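Local coordinates for SPbeta prophage-derived uncharacterized protein YopX (Bacillus subtilis, PDB 2I2L) that is of unknown function but is encoded by the SPbeta prophage and forms a homodimer whose regular structure consists of beta strands without helices, at residues B[4-9]-B[120-125]; B[14-19]-B[64-69]; B[29-34]-B[52-57]. All coordinates share one frame; numbering follows the deposited sequence.

Interaction 1: B[4-9]-B[120-125]; sequences AYRVWD and IGDVYQ
Trp8 and Tyr124 form the apolar heart of this contact. The CB of Tyr124 stands over the middle of the Trp8 five-membered ring, 3.6 Å from its centroid and only 5° off the normal, a well-centred CH-pi contact. The Tyr124 ring then runs off past the pyrrole side, its plane turned 35° from that of the five-membered ring, so that the aromatic pair is oblique. Trp8 points across because its CG lies anti to the backbone N (chi1 177°). At the far end of the indole, Gln125 CG approaches CZ3 of Trp8 at 3.3 Å.

The charged part is looser. Asp122 OD2 lies over one face of the Arg6 guanidinium, 4.1 Å from NH2, and no N-H is aimed at it. Any attraction is probably electrostatic only, while Arg6 NE is hydrogen-bonded to Tyr15 OH.

Within 120-125, the other carboxylate oxygen shapes the backbone: Asp122 OD1 accepts from Gln125 N over 2.7 Å, an Asx motif that curls the chain as it leaves strand 115-122.

This curl rests against strand 5-8, flanked by Met13 of strand 13-15 and by Ala53 and Met55 of strand 53-60.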
loop_
_atom_site.group_PDB
_atom_site.type_symbol
_atom_site.label_atom_id
_atom_site.label_comp_id
_atom_site.label_asym_id
_atom_site.label_seq_id
_atom_site.Cartn_x
_atom_site.Cartn_y
_atom_site.Cartn_z
ATOM N N ALA B 4 2.722 -8.551 0.543
ATOM C CA ALA B 4 3.083 -8.563 1.965
ATOM C C ALA B 4 2.075 -7.853 2.868
ATOM O O ALA B 4 1.640 -6.729 2.592
ATOM C CB ALA B 4 4.470 -7.951 2.170
ATOM N N TYR B 5 1.706 -8.535 3.945
ATOM C CA TYR B 5 0.788 -7.986 4.931
ATOM C C TYR B 5 0.982 -8.781 6.217
ATOM O O TYR B 5 1.647 -9.827 6.221
ATOM C CB TYR B 5 -0.677 -8.096 4.466
ATOM C CG TYR B 5 -1.240 -9.491 4.537
ATOM C CD1 TYR B 5 -1.129 -10.355 3.460
ATOM C CD2 TYR B 5 -1.793 -9.982 5.726
ATOM C CE1 TYR B 5 -1.539 -11.683 3.557
ATOM C CE2 TYR B 5 -2.200 -11.300 5.840
ATOM C CZ TYR B 5 -2.066 -12.153 4.750
ATOM O OH TYR B 5 -2.403 -13.489 4.850
ATOM N N ARG B 6 0.418 -8.259 7.300
ATOM C CA ARG B 6 0.456 -8.896 8.614
ATOM C C ARG B 6 -0.835 -8.492 9.325
ATOM O O ARG B 6 -1.326 -7.377 9.150
ATOM C CB ARG B 6 1.679 -8.429 9.431
ATOM C CG ARG B 6 1.917 -6.929 9.381
ATOM C CD ARG B 6 2.221 -6.308 10.740
ATOM N NE ARG B 6 3.649 -6.144 11.008
ATOM C CZ ARG B 6 4.200 -5.010 11.446
ATOM N NH1 ARG B 6 3.450 -3.930 11.669
ATOM N NH2 ARG B 6 5.509 -4.949 11.659
ATOM N N VAL B 7 -1.411 -9.406 10.093
ATOM C CA VAL B 7 -2.621 -9.079 10.830
ATOM C C VAL B 7 -2.440 -9.363 12.302
ATOM O O VAL B 7 -1.888 -10.392 12.696
ATOM C CB VAL B 7 -3.854 -9.869 10.349
ATOM C CG1 VAL B 7 -4.261 -9.425 8.968
ATOM C CG2 VAL B 7 -3.552 -11.333 10.360
ATOM N N TRP B 8 -2.889 -8.410 13.105
ATOM C CA TRP B 8 -2.851 -8.523 14.551
ATOM C C TRP B 8 -4.265 -9.009 14.855
ATOM O O TRP B 8 -5.236 -8.331 14.512
ATOM C CB TRP B 8 -2.618 -7.147 15.161
ATOM C CG TRP B 8 -2.619 -7.123 16.651
ATOM C CD1 TRP B 8 -3.450 -6.396 17.457
ATOM C CD2 TRP B 8 -1.689 -7.774 17.522
ATOM N NE1 TRP B 8 -3.088 -6.543 18.776
ATOM C CE2 TRP B 8 -2.006 -7.385 18.846
ATOM C CE3 TRP B 8 -0.608 -8.647 17.316
ATOM C CZ2 TRP B 8 -1.290 -7.832 19.955
ATOM C CZ3 TRP B 8 0.108 -9.095 18.429
ATOM C CH2 TRP B 8 -0.238 -8.682 19.728
ATOM N N ASP B 9 -4.387 -10.187 15.462
ATOM C CA ASP B 9 -5.697 -10.745 15.770
ATOM C C ASP B 9 -6.127 -10.439 17.195
ATOM O O ASP B 9 -7.107 -11.005 17.678
ATOM C CB ASP B 9 -5.688 -12.254 15.588
ATOM C CG ASP B 9 -4.852 -12.951 16.631
ATOM O OD1 ASP B 9 -4.868 -14.198 16.674
ATOM O OD2 ASP B 9 -4.176 -12.248 17.413
ATOM N N ILE B 120 12.280 -1.916 15.202
ATOM C CA ILE B 120 12.542 -2.513 16.512
ATOM C C ILE B 120 11.264 -3.066 17.119
ATOM O O ILE B 120 11.278 -3.621 18.219
ATOM C CB ILE B 120 13.152 -1.499 17.519
ATOM C CG1 ILE B 120 12.319 -0.216 17.536
ATOM C CG2 ILE B 120 14.610 -1.228 17.174
ATOM C CD1 ILE B 120 12.770 0.805 18.553
ATOM N N GLY B 121 10.158 -2.909 16.401
ATOM C CA GLY B 121 8.887 -3.415 16.890
ATOM C C GLY B 121 7.717 -2.737 16.212
ATOM O O GLY B 121 7.901 -2.032 15.221
ATOM N N ASP B 122 6.513 -2.954 16.737
ATOM C CA ASP B 122 5.308 -2.339 16.183
ATOM C C ASP B 122 4.401 -1.803 17.278
ATOM O O ASP B 122 4.582 -2.098 18.458
ATOM C CB ASP B 122 4.547 -3.338 15.313
ATOM C CG ASP B 122 4.286 -4.646 16.017
ATOM O OD1 ASP B 122 3.384 -4.698 16.882
ATOM O OD2 ASP B 122 4.994 -5.624 15.703
ATOM N N VAL B 123 3.428 -1.004 16.871
ATOM C CA VAL B 123 2.492 -0.394 17.798
ATOM C C VAL B 123 1.658 -1.405 18.573
ATOM O O VAL B 123 1.206 -1.117 19.687
ATOM C CB VAL B 123 1.575 0.559 17.047
ATOM N N TYR B 124 1.453 -2.591 18.004
ATOM C CA TYR B 124 0.636 -3.586 18.693
ATOM C C TYR B 124 1.345 -4.464 19.720
ATOM O O TYR B 124 0.785 -4.763 20.772
ATOM C CB TYR B 124 -0.120 -4.448 17.676
ATOM C CG TYR B 124 -1.117 -3.638 16.869
ATOM C CD1 TYR B 124 -0.763 -3.091 15.637
ATOM C CD2 TYR B 124 -2.386 -3.363 17.363
ATOM C CE1 TYR B 124 -1.640 -2.290 14.922
ATOM C CE2 TYR B 124 -3.270 -2.560 16.658
ATOM C CZ TYR B 124 -2.888 -2.025 15.437
ATOM O OH TYR B 124 -3.737 -1.199 14.746
ATOM N N GLN B 125 2.573 -4.872 19.442
ATOM C CA GLN B 125 3.288 -5.712 20.394
ATOM C C GLN B 125 4.279 -4.934 21.254
ATOM O O GLN B 125 4.862 -5.482 22.190
ATOM C CB GLN B 125 4.017 -6.833 19.655
ATOM C CG GLN B 125 3.077 -7.767 18.934
ATOM C CD GLN B 125 3.790 -8.936 18.301
ATOM O OE1 GLN B 125 4.577 -8.772 17.365
ATOM N NE2 GLN B 125 3.519 -10.135 18.812
#

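Interaction 2: B[14-19]-B[64-69]; sequences HYWDDE and FIYDRS
Tyr66 reaches across to Tyr15 and Trp16, and its side chain carries nearly all of the contact. From CB, the ring is sent toward the 14-19 segment with CG anti to the carbonyl carbon (chi1 -57°). Its CD1 flank turns back to its own sheet and packs on Gly57 CA at 3.5 Å. Along the other flank the partner is Tyr15: CE1 of Tyr15 sits above the Tyr66 ring near its rim, at 3.8 Å from CD2 and 3.4 Å from CE2. CZ is still touched by this same carbon. The two rings are oblique, their planes 56° apart and their centroids separated by 5.1 Å.

At the tip, Tyr66 OH meets the indole edge of Trp16 close to its plane. NE1 of Trp16 donates to this oxygen over 3.0 Å, but the bond is bent to 123° and weak. Trp16 is brought there by the type I turn from Tyr15 to Asp18, closed by the bond from Asp18 N to Tyr15 O.

The hydroxyl of Tyr15 is hydrogen-bonded to Arg6 NE. Tyr15 OH also packs near Arg68 NH2, at 3.8 Å. Arg68 folds back on its own segment, where NH1 gives a weak bond to Phe64 O. Its NE lies close to NH2 of Arg6, a proximity of like charges which Asp122 OD2, near Arg6, may partly offset.

Trp16 also packs on Gly29 of the second subunit, placing the turn at the dimer interface. The contact as a whole is a tyrosine-tyrosine packing between strand 13-15, outermost in its sheet within the chain, with the turn that follows it, and the link from strand 63-65 to strand 68-74, where the chain passes from the four-stranded antiparallel sheet to the five-stranded one.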
loop_
_atom_site.group_PDB
_atom_site.type_symbol
_atom_site.label_atom_id
_atom_site.label_comp_id
_atom_site.label_asym_id
_atom_site.label_seq_id
_atom_site.Cartn_x
_atom_site.Cartn_y
_atom_site.Cartn_z
ATOM N N HIS B 14 0.296 -12.080 12.851
ATOM C CA HIS B 14 0.337 -13.069 11.775
ATOM C C HIS B 14 0.945 -12.473 10.507
ATOM O O HIS B 14 0.507 -11.420 10.037
ATOM C CB HIS B 14 -1.070 -13.566 11.443
ATOM C CG HIS B 14 -1.763 -14.249 12.585
ATOM N ND1 HIS B 14 -1.626 -15.592 12.838
ATOM C CD2 HIS B 14 -2.576 -13.755 13.551
ATOM C CE1 HIS B 14 -2.327 -15.907 13.919
ATOM N NE2 HIS B 14 -2.909 -14.812 14.366
ATOM N N TYR B 15 1.956 -13.138 9.956
ATOM C CA TYR B 15 2.583 -12.673 8.725
ATOM C C TYR B 15 2.129 -13.533 7.547
ATOM O O TYR B 15 1.923 -14.742 7.688
ATOM C CB TYR B 15 4.097 -12.679 8.866
ATOM C CG TYR B 15 4.610 -11.437 9.555
ATOM C CD1 TYR B 15 4.533 -10.190 8.931
ATOM C CD2 TYR B 15 5.142 -11.496 10.847
ATOM C CE1 TYR B 15 4.970 -9.031 9.571
ATOM C CE2 TYR B 15 5.582 -10.341 11.501
ATOM C CZ TYR B 15 5.492 -9.113 10.856
ATOM O OH TYR B 15 5.901 -7.965 11.494
ATOM N N TRP B 16 1.951 -12.880 6.397
ATOM C CA TRP B 16 1.479 -13.513 5.163
ATOM C C TRP B 16 2.171 -14.821 4.788
ATOM O O TRP B 16 1.537 -15.748 4.276
ATOM C CB TRP B 16 1.606 -12.530 3.995
ATOM C CG TRP B 16 3.021 -12.145 3.708
ATOM C CD1 TRP B 16 3.744 -11.160 4.315
ATOM C CD2 TRP B 16 3.913 -12.795 2.797
ATOM N NE1 TRP B 16 5.033 -11.162 3.842
ATOM C CE2 TRP B 16 5.166 -12.160 2.907
ATOM C CE3 TRP B 16 3.777 -13.865 1.898
ATOM C CZ2 TRP B 16 6.285 -12.552 2.151
ATOM C CZ3 TRP B 16 4.892 -14.260 1.143
ATOM C CH2 TRP B 16 6.126 -13.603 1.279
ATOM N N ASP B 17 3.470 -14.896 5.044
ATOM C CA ASP B 17 4.220 -16.092 4.712
ATOM C C ASP B 17 3.998 -17.291 5.650
ATOM O O ASP B 17 4.349 -18.415 5.288
ATOM C CB ASP B 17 5.703 -15.739 4.610
ATOM C CG ASP B 17 6.172 -14.902 5.766
ATOM O OD1 ASP B 17 6.480 -15.470 6.836
ATOM O OD2 ASP B 17 6.215 -13.666 5.610
ATOM N N ASP B 18 3.416 -17.073 6.833
ATOM C CA ASP B 18 3.153 -18.178 7.766
ATOM C C ASP B 18 2.361 -19.297 7.068
ATOM O O ASP B 18 1.382 -19.030 6.363
ATOM C CB ASP B 18 2.318 -17.725 8.975
ATOM C CG ASP B 18 2.943 -16.578 9.752
ATOM O OD1 ASP B 18 4.168 -16.599 10.002
ATOM O OD2 ASP B 18 2.187 -15.659 10.133
ATOM N N GLU B 19 2.750 -20.549 7.293
ATOM C CA GLU B 19 2.067 -21.677 6.666
ATOM C C GLU B 19 0.532 -21.649 6.748
ATOM O O GLU B 19 -0.048 -21.470 7.825
ATOM C CB GLU B 19 2.588 -22.995 7.253
ATOM N N PHE B 64 11.073 -5.360 3.729
ATOM C CA PHE B 64 9.643 -5.078 3.637
ATOM C C PHE B 64 9.298 -4.380 4.951
ATOM O O PHE B 64 9.724 -4.824 6.014
ATOM C CB PHE B 64 8.843 -6.374 3.523
ATOM C CG PHE B 64 8.248 -6.597 2.169
ATOM C CD1 PHE B 64 8.489 -7.782 1.474
ATOM C CD2 PHE B 64 7.456 -5.617 1.576
ATOM C CE1 PHE B 64 7.948 -7.987 0.206
ATOM C CE2 PHE B 64 6.909 -5.810 0.314
ATOM C CZ PHE B 64 7.156 -6.998 -0.378
ATOM N N ILE B 65 8.552 -3.284 4.887
ATOM C CA ILE B 65 8.193 -2.561 6.098
ATOM C C ILE B 65 6.675 -2.405 6.158
ATOM O O ILE B 65 6.045 -2.025 5.168
ATOM C CB ILE B 65 8.907 -1.171 6.137
ATOM C CG1 ILE B 65 9.249 -0.794 7.579
ATOM C CG2 ILE B 65 8.025 -0.101 5.543
ATOM C CD1 ILE B 65 10.208 0.396 7.702
ATOM N N TYR B 66 6.094 -2.726 7.316
ATOM C CA TYR B 66 4.645 -2.643 7.541
ATOM C C TYR B 66 4.332 -1.376 8.352
ATOM O O TYR B 66 4.921 -0.338 8.085
ATOM C CB TYR B 66 4.182 -3.904 8.269
ATOM C CG TYR B 66 4.516 -5.198 7.535
ATOM C CD1 TYR B 66 3.587 -5.801 6.671
ATOM C CD2 TYR B 66 5.753 -5.818 7.707
ATOM C CE1 TYR B 66 3.875 -6.983 6.005
ATOM C CE2 TYR B 66 6.058 -7.003 7.044
ATOM C CZ TYR B 66 5.113 -7.586 6.191
ATOM O OH TYR B 66 5.411 -8.773 5.545
ATOM N N ASP B 67 3.432 -1.429 9.335
ATOM C CA ASP B 67 3.134 -0.220 10.120
ATOM C C ASP B 67 3.671 -0.240 11.554
ATOM O O ASP B 67 2.928 -0.060 12.524
ATOM C CB ASP B 67 1.640 0.025 10.111
ATOM C CG ASP B 67 1.118 0.252 8.710
ATOM O OD1 ASP B 67 1.230 -0.696 7.903
ATOM O OD2 ASP B 67 0.616 1.367 8.413
ATOM N N ARG B 68 4.992 -0.400 11.654
ATOM C CA ARG B 68 5.712 -0.517 12.923
ATOM C C ARG B 68 6.480 0.706 13.440
ATOM O O ARG B 68 6.383 1.802 12.888
ATOM C CB ARG B 68 6.688 -1.681 12.794
ATOM C CG ARG B 68 7.663 -1.481 11.659
ATOM C CD ARG B 68 7.438 -2.474 10.540
ATOM N NE ARG B 68 7.965 -3.799 10.862
ATOM C CZ ARG B 68 8.348 -4.695 9.952
ATOM N NH1 ARG B 68 8.265 -4.412 8.656
ATOM N NH2 ARG B 68 8.821 -5.877 10.336
ATOM N N SER B 69 7.242 0.490 14.516
ATOM C CA SER B 69 8.067 1.528 15.152
ATOM C C SER B 69 9.512 1.370 14.683
ATOM O O SER B 69 10.021 0.256 14.605
ATOM C CB SER B 69 8.039 1.392 16.687
ATOM O OG SER B 69 6.733 1.519 17.223
#

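Interaction 3: B[29-34]-B[52-57]; sequences GDWTLK and AALMWG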
loop_
_atom_site.group_PDB
_atom_site.type_symbol
_atom_site.label_atom_id
_atom_site.label_comp_id
_atom_site.label_asym_id
_atom_site.label_seq_id
_atom_site.Cartn_x
_atom_site.Cartn_y
_atom_site.Cartn_z
ATOM N N GLY B 29 -15.519 -4.563 1.375
ATOM C CA GLY B 29 -14.293 -4.007 1.908
ATOM C C GLY B 29 -13.798 -4.709 3.147
ATOM O O GLY B 29 -12.722 -4.385 3.643
ATOM N N ASP B 30 -14.573 -5.658 3.661
ATOM C CA ASP B 30 -14.147 -6.392 4.847
ATOM C C ASP B 30 -13.061 -7.375 4.464
ATOM O O ASP B 30 -12.908 -7.727 3.290
ATOM C CB ASP B 30 -15.302 -7.182 5.459
ATOM C CG ASP B 30 -16.429 -6.299 5.933
ATOM O OD1 ASP B 30 -16.263 -5.052 5.903
ATOM O OD2 ASP B 30 -17.478 -6.861 6.338
ATOM N N TRP B 31 -12.306 -7.818 5.458
ATOM C CA TRP B 31 -11.260 -8.789 5.222
ATOM C C TRP B 31 -11.366 -9.876 6.270
ATOM O O TRP B 31 -12.003 -9.690 7.307
ATOM C CB TRP B 31 -9.879 -8.135 5.270
ATOM C CG TRP B 31 -9.546 -7.459 6.559
ATOM C CD1 TRP B 31 -9.535 -6.123 6.797
ATOM C CD2 TRP B 31 -9.096 -8.085 7.764
ATOM N NE1 TRP B 31 -9.096 -5.872 8.066
ATOM C CE2 TRP B 31 -8.817 -7.055 8.684
ATOM C CE3 TRP B 31 -8.898 -9.420 8.155
ATOM C CZ2 TRP B 31 -8.346 -7.307 9.974
ATOM C CZ3 TRP B 31 -8.425 -9.681 9.445
ATOM C CH2 TRP B 31 -8.153 -8.624 10.342
ATOM N N THR B 32 -10.748 -11.017 6.000
ATOM C CA THR B 32 -10.790 -12.138 6.928
ATOM C C THR B 32 -9.543 -12.987 6.819
ATOM O O THR B 32 -9.208 -13.468 5.740
ATOM C CB THR B 32 -11.967 -13.050 6.627
ATOM O OG1 THR B 32 -13.189 -12.310 6.731
ATOM C CG2 THR B 32 -11.972 -14.225 7.589
ATOM N N LEU B 33 -8.856 -13.188 7.930
ATOM C CA LEU B 33 -7.670 -14.012 7.889
ATOM C C LEU B 33 -8.088 -15.467 8.047
ATOM O O LEU B 33 -8.611 -15.849 9.087
ATOM C CB LEU B 33 -6.709 -13.639 9.006
ATOM C CG LEU B 33 -5.436 -14.478 8.937
ATOM C CD1 LEU B 33 -4.565 -13.994 7.784
ATOM C CD2 LEU B 33 -4.681 -14.383 10.254
ATOM N N LYS B 34 -7.881 -16.273 7.009
ATOM C CA LYS B 34 -8.217 -17.691 7.069
ATOM C C LYS B 34 -6.921 -18.481 7.246
ATOM O O LYS B 34 -5.828 -17.941 7.060
ATOM C CB LYS B 34 -8.909 -18.154 5.781
ATOM C CG LYS B 34 -10.206 -17.435 5.435
ATOM C CD LYS B 34 -11.253 -17.598 6.524
ATOM C CE LYS B 34 -12.645 -17.225 6.022
ATOM N NZ LYS B 34 -13.196 -18.255 5.097
ATOM N N ALA B 52 -8.339 -6.371 16.285
ATOM C CA ALA B 52 -7.468 -6.812 15.190
ATOM C C ALA B 52 -7.232 -5.733 14.142
ATOM O O ALA B 52 -8.054 -4.832 13.966
ATOM C CB ALA B 52 -8.066 -8.046 14.532
ATOM N N ALA B 53 -6.110 -5.840 13.440
ATOM C CA ALA B 53 -5.773 -4.860 12.414
ATOM C C ALA B 53 -4.982 -5.428 11.229
ATOM O O ALA B 53 -4.080 -6.256 11.407
ATOM C CB ALA B 53 -4.998 -3.703 13.048
ATOM N N LEU B 54 -5.332 -4.969 10.025
ATOM C CA LEU B 54 -4.668 -5.379 8.786
ATOM C C LEU B 54 -3.595 -4.327 8.442
ATOM O O LEU B 54 -3.907 -3.148 8.267
ATOM C CB LEU B 54 -5.690 -5.456 7.640
ATOM C CG LEU B 54 -5.477 -6.435 6.468
ATOM C CD1 LEU B 54 -6.423 -6.092 5.346
ATOM C CD2 LEU B 54 -4.053 -6.376 5.957
HETATM N N MSE B 55 -2.337 -4.754 8.351
HETATM C CA MSE B 55 -1.231 -3.857 8.006
HETATM C C MSE B 55 -0.463 -4.325 6.755
HETATM O O MSE B 55 0.098 -5.432 6.713
HETATM C CB MSE B 55 -0.269 -3.745 9.176
HETATM C CG MSE B 55 -0.901 -3.196 10.442
HETATM SE SE MSE B 55 0.000 -3.938 12.003
HETATM C CE MSE B 55 -0.870 -5.667 11.989
ATOM N N TRP B 56 -0.441 -3.475 5.733
ATOM C CA TRP B 56 0.261 -3.806 4.503
ATOM C C TRP B 56 1.756 -3.542 4.595
ATOM O O TRP B 56 2.232 -2.770 5.443
ATOM C CB TRP B 56 -0.295 -3.006 3.329
ATOM C CG TRP B 56 -1.722 -3.280 3.039
ATOM C CD1 TRP B 56 -2.759 -2.414 3.183
ATOM C CD2 TRP B 56 -2.279 -4.496 2.522
ATOM N NE1 TRP B 56 -3.933 -3.011 2.790
ATOM C CE2 TRP B 56 -3.667 -4.289 2.380
ATOM C CE3 TRP B 56 -1.742 -5.734 2.163
ATOM C CZ2 TRP B 56 -4.528 -5.277 1.888
ATOM C CZ3 TRP B 56 -2.603 -6.717 1.670
ATOM C CH2 TRP B 56 -3.980 -6.478 1.541
ATOM N N GLY B 57 2.495 -4.184 3.704
ATOM C CA GLY B 57 3.923 -3.985 3.695
ATOM C C GLY B 57 4.381 -3.377 2.390
ATOM O O GLY B 57 3.709 -3.496 1.380
#
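Ala53, whose carbonyl carbon lies 4.1 Å from Trp31 CZ2, is fixed by its backbone N, which is hydrogen-bonded to Trp8 O over 2.8 Å. This bond pairs the start of strand 53-60 with strand 5-8, beside the indole of Trp31, and the rest of the contact is apolar.

Leu54 does most of the touching. Its CD1 methyl stands over the five-membered ring of Trp31, 3.7 Å from the centroid and 22° off the normal, a CH-pi contact. The same face receives Leu54 CB nearer the rim, at 3.5 Å from Trp31 NE1, so the leucine lies along the indole and the two side chains run past each other in opposite directions. Trp31 folds over this strand because its CG sits between the backbone N and the carbonyl carbon (chi1 59°). At the outer end of the six-membered ring, Ala52 CB meets CH2 edge-on, near the ring plane, at 4.2 Å.

The packing is of one sheet on another: strand 31-36 is the middle strand of the three-stranded antiparallel sheet with 21-25 and 41-46, whereas 53-60 belongs to the four-stranded sheet and shares no backbone bonds with it here. Leu33 extends the packing to Tyr5 and Val7 of strand 5-8.

The second methyl of Leu54 is used as well. CD2 stands over the centre of the Trp56 ring, 4.1 Å above its plane, so the branched end of the leucine bridges two tryptophans. Trp56 in turn faces the dimer partner: its NE1 is hydrogen-bonded to Asn2 O of the second subunit, and its ring meets Trp56 of that chain.

How the interactions relate
All three contacts are partly buried and share the four-stranded sheet, but each joins it to something different. Interactions 1 and 2 lie near the centre of the folded chain, their centres about 6 Å apart, and both connect this sheet to the five-stranded one; Gly121 O and Ser69 N, 2.7 Å apart, probably hydrogen-bond its strands 115-122 and 68-74. Both mix aromatic rings with an arginine, and interaction 1 adds a carboxylate. Interaction 3, about 11 Å from either, packs the three-stranded sheet instead and is apolar across its segments. Strand 5-8 ties it to interaction 1 through backbone pairing with 53-60. All three have a segment that reaches the second subunit, interaction 1 through Tyr5 alone.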